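Local coordinates for protein restriction endonuclease UbaLAI (Unidentified, PDB 5O63) that recognises and probably cleaves specific DNA as a monomeric Type IIE restriction endonuclease, its N-terminal B3 domain gripping the cognate sequence, at residues A[47-55]-A[81-92]. Sequence-based numbering, arbitrary orientation. Where two conformers were deposited one is given.
With nucleotides of chain C.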
loop_
_atom_site.group_PDB
_atom_site.type_symbol
_atom_site.label_atom_id
_atom_site.label_comp_id
_atom_site.label_asym_id
_atom_site.label_seq_id
_atom_site.Cartn_x
_atom_site.Cartn_y
_atom_site.Cartn_z
ATOM N N TYR A 47 -2.492 0.630 11.134
ATOM C CA TYR A 47 -2.047 1.996 11.463
ATOM C C TYR A 47 -0.536 2.076 11.793
ATOM O O TYR A 47 0.170 2.973 11.336
ATOM C CB TYR A 47 -2.829 2.562 12.665
ATOM C CG TYR A 47 -4.308 2.897 12.433
ATOM C CD1 TYR A 47 -4.920 2.666 11.203
ATOM C CD2 TYR A 47 -5.083 3.410 13.476
ATOM C CE1 TYR A 47 -6.274 2.995 11.012
ATOM C CE2 TYR A 47 -6.417 3.726 13.306
ATOM C CZ TYR A 47 -7.003 3.524 12.069
ATOM O OH TYR A 47 -8.338 3.844 11.949
ATOM N N SER A 48 -0.047 1.116 12.567
ATOM C CA SER A 48 1.357 1.168 12.983
ATOM C C SER A 48 2.375 1.016 11.801
ATOM O O SER A 48 3.572 1.316 11.962
ATOM C CB SER A 48 1.614 0.121 14.073
ATOM O OG SER A 48 1.409 -1.200 13.610
ATOM N N PHE A 49 1.908 0.552 10.634
ATOM C CA PHE A 49 2.793 0.401 9.465
ATOM C C PHE A 49 3.103 1.785 8.875
ATOM O O PHE A 49 4.220 2.070 8.439
ATOM C CB PHE A 49 2.128 -0.498 8.379
ATOM C CG PHE A 49 2.816 -0.476 7.045
ATOM C CD1 PHE A 49 2.389 0.414 6.061
ATOM C CD2 PHE A 49 3.890 -1.302 6.766
ATOM C CE1 PHE A 49 3.016 0.462 4.826
ATOM C CE2 PHE A 49 4.517 -1.283 5.512
ATOM C CZ PHE A 49 4.082 -0.370 4.550
ATOM N N PHE A 50 2.104 2.660 8.929
ATOM C CA PHE A 50 2.258 4.012 8.406
ATOM C C PHE A 50 2.946 4.966 9.357
ATOM O O PHE A 50 3.152 4.646 10.539
ATOM C CB PHE A 50 0.878 4.540 7.998
ATOM C CG PHE A 50 0.354 3.840 6.784
ATOM C CD1 PHE A 50 0.923 4.114 5.507
ATOM C CD2 PHE A 50 -0.602 2.843 6.918
ATOM C CE1 PHE A 50 0.459 3.434 4.350
ATOM C CE2 PHE A 50 -1.077 2.146 5.783
ATOM C CZ PHE A 50 -0.584 2.440 4.501
ATOM N N PRO A 51 3.368 6.119 8.834
ATOM C CA PRO A 51 4.094 7.049 9.701
ATOM C C PRO A 51 3.216 7.472 10.878
ATOM O O PRO A 51 1.977 7.401 10.815
ATOM C CB PRO A 51 4.385 8.248 8.774
ATOM C CG PRO A 51 4.352 7.714 7.447
ATOM C CD PRO A 51 3.326 6.607 7.438
ATOM N N ASP A 52 3.852 7.887 11.963
ATOM C CA ASP A 52 3.113 8.476 13.054
ATOM C C ASP A 52 2.358 9.686 12.520
ATOM O O ASP A 52 2.914 10.510 11.790
ATOM C CB ASP A 52 4.046 8.877 14.201
ATOM C CG ASP A 52 4.619 7.681 14.934
ATOM O OD1 ASP A 52 3.920 6.657 15.058
ATOM O OD2 ASP A 52 5.775 7.775 15.401
ATOM N N MET A 53 1.077 9.763 12.844
ATOM C CA MET A 53 0.306 10.939 12.552
ATOM C C MET A 53 -0.281 11.365 13.871
ATOM O O MET A 53 -1.212 10.750 14.343
ATOM C CB MET A 53 -0.804 10.683 11.519
ATOM C CG MET A 53 -1.727 11.879 11.356
ATOM S SD MET A 53 -2.642 11.911 9.815
ATOM C CE MET A 53 -3.277 10.256 9.860
ATOM N N PRO A 54 0.299 12.392 14.503
ATOM C CA PRO A 54 -0.331 12.801 15.754
ATOM C C PRO A 54 -1.750 13.299 15.483
ATOM O O PRO A 54 -2.018 13.968 14.479
ATOM C CB PRO A 54 0.580 13.918 16.254
ATOM C CG PRO A 54 1.119 14.509 14.985
ATOM C CD PRO A 54 1.313 13.358 14.046
ATOM N N ILE A 55 -2.671 12.879 16.339
ATOM C CA ILE A 55 -4.049 13.371 16.319
ATOM C C ILE A 55 -4.203 14.186 17.605
ATOM O O ILE A 55 -4.469 13.632 18.682
ATOM C CB ILE A 55 -5.075 12.199 16.249
ATOM C CG1 ILE A 55 -4.983 11.493 14.899
ATOM C CG2 ILE A 55 -6.502 12.671 16.428
ATOM C CD1 ILE A 55 -4.147 10.308 14.968
ATOM N N TYR A 81 -2.188 10.866 3.990
ATOM C CA TYR A 81 -2.675 9.940 5.044
ATOM C C TYR A 81 -3.722 10.743 5.833
ATOM O O TYR A 81 -3.400 11.785 6.485
ATOM C CB TYR A 81 -1.481 9.494 5.870
ATOM C CG TYR A 81 -1.712 8.521 7.002
ATOM C CD1 TYR A 81 -2.825 7.660 7.035
ATOM C CD2 TYR A 81 -0.758 8.394 8.019
ATOM C CE1 TYR A 81 -2.982 6.744 8.078
ATOM C CE2 TYR A 81 -0.923 7.494 9.058
ATOM C CZ TYR A 81 -2.034 6.679 9.075
ATOM O OH TYR A 81 -2.176 5.797 10.116
ATOM N N LYS A 82 -4.990 10.343 5.697
ATOM C CA LYS A 82 -6.096 11.149 6.198
ATOM C C LYS A 82 -6.732 10.576 7.441
ATOM O O LYS A 82 -6.978 9.363 7.479
ATOM C CB LYS A 82 -7.187 11.298 5.113
ATOM C CG LYS A 82 -6.656 11.605 3.698
ATOM C CD LYS A 82 -6.074 13.057 3.591
ATOM C CE LYS A 82 -7.161 14.067 3.799
ATOM N NZ LYS A 82 -6.552 15.423 3.604
ATOM N N TYR A 83 -7.002 11.409 8.432
ATOM C CA TYR A 83 -7.848 11.007 9.591
ATOM C C TYR A 83 -9.169 11.767 9.486
ATOM O O TYR A 83 -9.169 12.999 9.425
ATOM C CB TYR A 83 -7.165 11.352 10.907
ATOM C CG TYR A 83 -8.075 11.254 12.087
ATOM C CD1 TYR A 83 -8.503 10.029 12.563
ATOM C CD2 TYR A 83 -8.524 12.416 12.747
ATOM C CE1 TYR A 83 -9.320 9.943 13.679
ATOM C CE2 TYR A 83 -9.366 12.330 13.860
ATOM C CZ TYR A 83 -9.762 11.092 14.312
ATOM O OH TYR A 83 -10.600 10.990 15.394
ATOM N N TYR A 84 -10.280 11.044 9.456
ATOM C CA TYR A 84 -11.577 11.670 9.405
ATOM C C TYR A 84 -12.346 11.339 10.668
ATOM O O TYR A 84 -12.698 10.162 10.940
ATOM C CB TYR A 84 -12.347 11.226 8.173
ATOM C CG TYR A 84 -11.857 11.917 6.905
ATOM C CD1 TYR A 84 -11.971 13.302 6.755
ATOM C CD2 TYR A 84 -11.307 11.187 5.846
ATOM C CE1 TYR A 84 -11.532 13.930 5.592
ATOM C CE2 TYR A 84 -10.891 11.824 4.628
ATOM C CZ TYR A 84 -11.001 13.203 4.546
ATOM O OH TYR A 84 -10.592 13.886 3.423
ATOM N N GLU A 85 -12.620 12.394 11.443
ATOM C CA GLU A 85 -13.078 12.213 12.803
ATOM C C GLU A 85 -14.468 11.679 12.910
ATOM O O GLU A 85 -14.822 11.033 13.934
ATOM C CB GLU A 85 -12.991 13.528 13.584
ATOM C CG GLU A 85 -13.815 14.667 12.952
ATOM C CD GLU A 85 -15.327 14.634 13.251
ATOM O OE1 GLU A 85 -15.782 13.977 14.228
ATOM O OE2 GLU A 85 -16.048 15.290 12.444
ATOM N N ARG A 86 -15.283 11.876 11.876
ATOM C CA ARG A 86 -16.715 11.503 12.046
ATOM C C ARG A 86 -16.922 9.998 12.149
ATOM O O ARG A 86 -17.944 9.552 12.706
ATOM C CB ARG A 86 -17.572 12.070 10.897
ATOM C CG ARG A 86 -17.444 11.272 9.601
ATOM C CD ARG A 86 -18.495 11.596 8.505
ATOM N NE ARG A 86 -19.897 11.552 8.917
ATOM C CZ ARG A 86 -20.675 10.477 8.847
ATOM N NH1 ARG A 86 -20.150 9.318 8.414
ATOM N NH2 ARG A 86 -21.963 10.569 9.183
ATOM N N TYR A 87 -15.956 9.197 11.672
ATOM C CA TYR A 87 -16.197 7.747 11.608
ATOM C C TYR A 87 -15.929 7.066 12.956
ATOM O O TYR A 87 -16.868 6.482 13.547
ATOM C CB TYR A 87 -15.396 7.133 10.452
ATOM C CG TYR A 87 -15.821 7.771 9.104
ATOM C CD1 TYR A 87 -16.965 7.308 8.452
ATOM C CD2 TYR A 87 -15.115 8.859 8.524
ATOM C CE1 TYR A 87 -17.404 7.878 7.260
ATOM C CE2 TYR A 87 -15.542 9.418 7.299
ATOM C CZ TYR A 87 -16.700 8.941 6.695
ATOM O OH TYR A 87 -17.151 9.486 5.513
ATOM N N PRO A 88 -14.686 7.128 13.490
ATOM C CA PRO A 88 -13.429 7.753 13.002
ATOM C C PRO A 88 -12.663 6.767 12.152
ATOM O O PRO A 88 -12.741 5.562 12.427
ATOM C CB PRO A 88 -12.656 8.031 14.277
ATOM C CG PRO A 88 -13.109 6.895 15.224
ATOM C CD PRO A 88 -14.523 6.515 14.825
ATOM N N GLU A 89 -11.916 7.201 11.163
ATOM C CA GLU A 89 -11.200 6.216 10.331
ATOM C C GLU A 89 -10.056 6.935 9.608
ATOM O O GLU A 89 -9.971 8.178 9.669
ATOM C CB GLU A 89 -12.136 5.541 9.316
ATOM C CG GLU A 89 -12.516 6.490 8.135
ATOM C CD GLU A 89 -13.557 5.842 7.214
ATOM O OE1 GLU A 89 -14.327 4.923 7.671
ATOM O OE2 GLU A 89 -13.570 6.266 6.045
ATOM N N ARG A 90 -9.190 6.145 9.001
ATOM C CA ARG A 90 -8.032 6.635 8.253
ATOM C C ARG A 90 -7.994 6.040 6.862
ATOM O O ARG A 90 -8.358 4.898 6.603
ATOM C CB ARG A 90 -6.702 6.323 9.000
ATOM C CG ARG A 90 -6.687 6.846 10.411
ATOM C CD ARG A 90 -5.362 6.721 11.033
ATOM N NE ARG A 90 -5.522 6.983 12.456
ATOM C CZ ARG A 90 -4.502 7.071 13.285
ATOM N NH1 ARG A 90 -3.284 6.935 12.796
ATOM N NH2 ARG A 90 -4.713 7.306 14.586
ATOM N N ARG A 91 -7.541 6.879 5.902
ATOM C CA ARG A 91 -7.501 6.518 4.490
ATOM C C ARG A 91 -6.167 6.931 3.928
ATOM O O ARG A 91 -5.601 7.938 4.421
ATOM C CB ARG A 91 -8.602 7.253 3.703
ATOM C CG ARG A 91 -10.012 6.947 4.175
ATOM C CD ARG A 91 -10.932 7.890 3.426
ATOM N NE ARG A 91 -12.261 7.841 4.021
ATOM C CZ ARG A 91 -13.279 8.646 3.702
ATOM N NH1 ARG A 91 -13.146 9.562 2.711
ATOM N NH2 ARG A 91 -14.425 8.539 4.392
ATOM N N ILE A 92 -5.676 6.228 2.912
ATOM C CA ILE A 92 -4.607 6.744 2.034
ATOM C C ILE A 92 -5.297 7.280 0.791
ATOM O O ILE A 92 -6.234 6.670 0.256
ATOM C CB ILE A 92 -3.593 5.640 1.607
ATOM C CG1 ILE A 92 -3.171 4.842 2.852
ATOM C CG2 ILE A 92 -2.411 6.312 0.876
ATOM C CD1 ILE A 92 -2.482 5.744 3.938
ATOM P P DT C 5 -16.209 17.659 7.054
ATOM O OP1 DT C 5 -16.734 18.930 7.621
ATOM O OP2 DT C 5 -15.300 16.746 7.745
ATOM O "O5'" DT C 5 -17.480 16.758 6.611
ATOM C "C5'" DT C 5 -18.575 17.434 6.008
ATOM C "C4'" DT C 5 -19.685 16.465 5.610
ATOM O "O4'" DT C 5 -19.155 15.568 4.573
ATOM C "C3'" DT C 5 -20.249 15.586 6.713
ATOM O "O3'" DT C 5 -21.625 15.412 6.483
ATOM C "C2'" DT C 5 -19.535 14.241 6.460
ATOM C "C1'" DT C 5 -19.490 14.265 4.926
ATOM N N1 DT C 5 -18.498 13.384 4.374
ATOM C C2 DT C 5 -18.867 12.512 3.360
ATOM O O2 DT C 5 -19.971 12.513 2.890
ATOM N N3 DT C 5 -17.901 11.646 2.935
ATOM C C4 DT C 5 -16.609 11.562 3.404
ATOM O O4 DT C 5 -15.828 10.752 2.972
ATOM C C5 DT C 5 -16.253 12.534 4.455
ATOM C C7 DT C 5 -14.852 12.535 5.035
ATOM C C6 DT C 5 -17.204 13.384 4.880
ATOM P P DG C 6 -22.756 16.122 7.404
ATOM O OP1 DG C 6 -23.022 17.474 6.818
ATOM O OP2 DG C 6 -22.416 15.930 8.842
ATOM O "O5'" DG C 6 -24.032 15.226 7.074
ATOM C "C5'" DG C 6 -24.009 13.865 7.431
ATOM C "C4'" DG C 6 -24.744 13.057 6.398
ATOM O "O4'" DG C 6 -23.938 12.962 5.185
ATOM C "C3'" DG C 6 -25.042 11.620 6.817
ATOM O "O3'" DG C 6 -26.279 11.596 7.494
ATOM C "C2'" DG C 6 -25.125 10.932 5.461
ATOM C "C1'" DG C 6 -24.004 11.650 4.710
ATOM N N9 DG C 6 -22.700 11.025 4.909
ATOM C C8 DG C 6 -21.594 11.552 5.550
ATOM N N7 DG C 6 -20.540 10.748 5.510
ATOM C C5 DG C 6 -20.992 9.657 4.771
ATOM C C6 DG C 6 -20.326 8.453 4.425
ATOM O O6 DG C 6 -19.150 8.152 4.635
ATOM N N1 DG C 6 -21.147 7.586 3.699
ATOM C C2 DG C 6 -22.493 7.850 3.387
ATOM N N2 DG C 6 -23.141 6.884 2.681
ATOM N N3 DG C 6 -23.133 8.969 3.719
ATOM C C4 DG C 6 -22.331 9.816 4.429
ATOM P P DC C 4 -10.358 17.570 3.771
ATOM O OP1 DC C 4 -9.850 18.644 4.715
ATOM O OP2 DC C 4 -9.761 16.177 3.872
ATOM O "O5'" DC C 4 -11.914 17.338 3.922
ATOM C "C5'" DC C 4 -12.740 18.533 3.856
ATOM C "C4'" DC C 4 -14.197 18.154 3.757
ATOM O "O4'" DC C 4 -14.391 17.422 2.535
ATOM C "C3'" DC C 4 -14.747 17.296 4.901
ATOM O "O3'" DC C 4 -15.523 18.128 5.677
ATOM C "C2'" DC C 4 -15.658 16.331 4.205
ATOM C "C1'" DC C 4 -15.429 16.513 2.724
ATOM N N1 DC C 4 -15.050 15.225 2.104
ATOM C C2 DC C 4 -16.071 14.483 1.498
ATOM O O2 DC C 4 -17.238 14.955 1.509
ATOM N N3 DC C 4 -15.753 13.319 0.891
ATOM C C4 DC C 4 -14.500 12.841 0.954
ATOM N N4 DC C 4 -14.288 11.646 0.400
ATOM C C5 DC C 4 -13.427 13.587 1.564
ATOM C C6 DC C 4 -13.766 14.769 2.158
HETATM O O HOH W 1 -9.467 3.293 9.578
HETATM O O HOH W 2 0.166 5.631 11.560
HETATM O O HOH W 3 -0.511 7.416 14.004
#
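With no direct hydrogen bond to join them, the loop 47-55 runs past one face of the antiparallel hairpin 81-92, bringing the CA atoms of Y47 and R90, M53 and Y81, and I55 and Y83 to 8.1-8.2 Å. R90, its chain extended from CG to NE, lays the guanidinium on the Y47 ring in an off-centre cation-pi stack with the planes 14° apart, and its CD makes a CH-pi contact over the ring face, 3.7 Å from the centroid. I55 CG2 lies over one face of the Y83 ring, and R90 NH1 donates in plane to Y81 OH (3.1 Å). With an alanine here in place of R90, the Y47 face is likely to lose its guanidinium cover and Y81 OH its bond from NH1. In this B3 domain, the hairpin's other face and its turn reach the DNA: R91 on strand 89-92, held side-on by E89, donates to O4 of DT5 of chain C, and Y87 OH in the turn to O6 of DG6 of chain C. M53, an engineered methionine bent at chi3 (50°), sets CE 3.5 Å from the Y81 centroid, over the face, while P51 O lies at that ring's edge. I92 CD1 lies over one face of F50, a CH-pi contact 3.9 Å from the centroid. A water joins M53 N to R90 NH1.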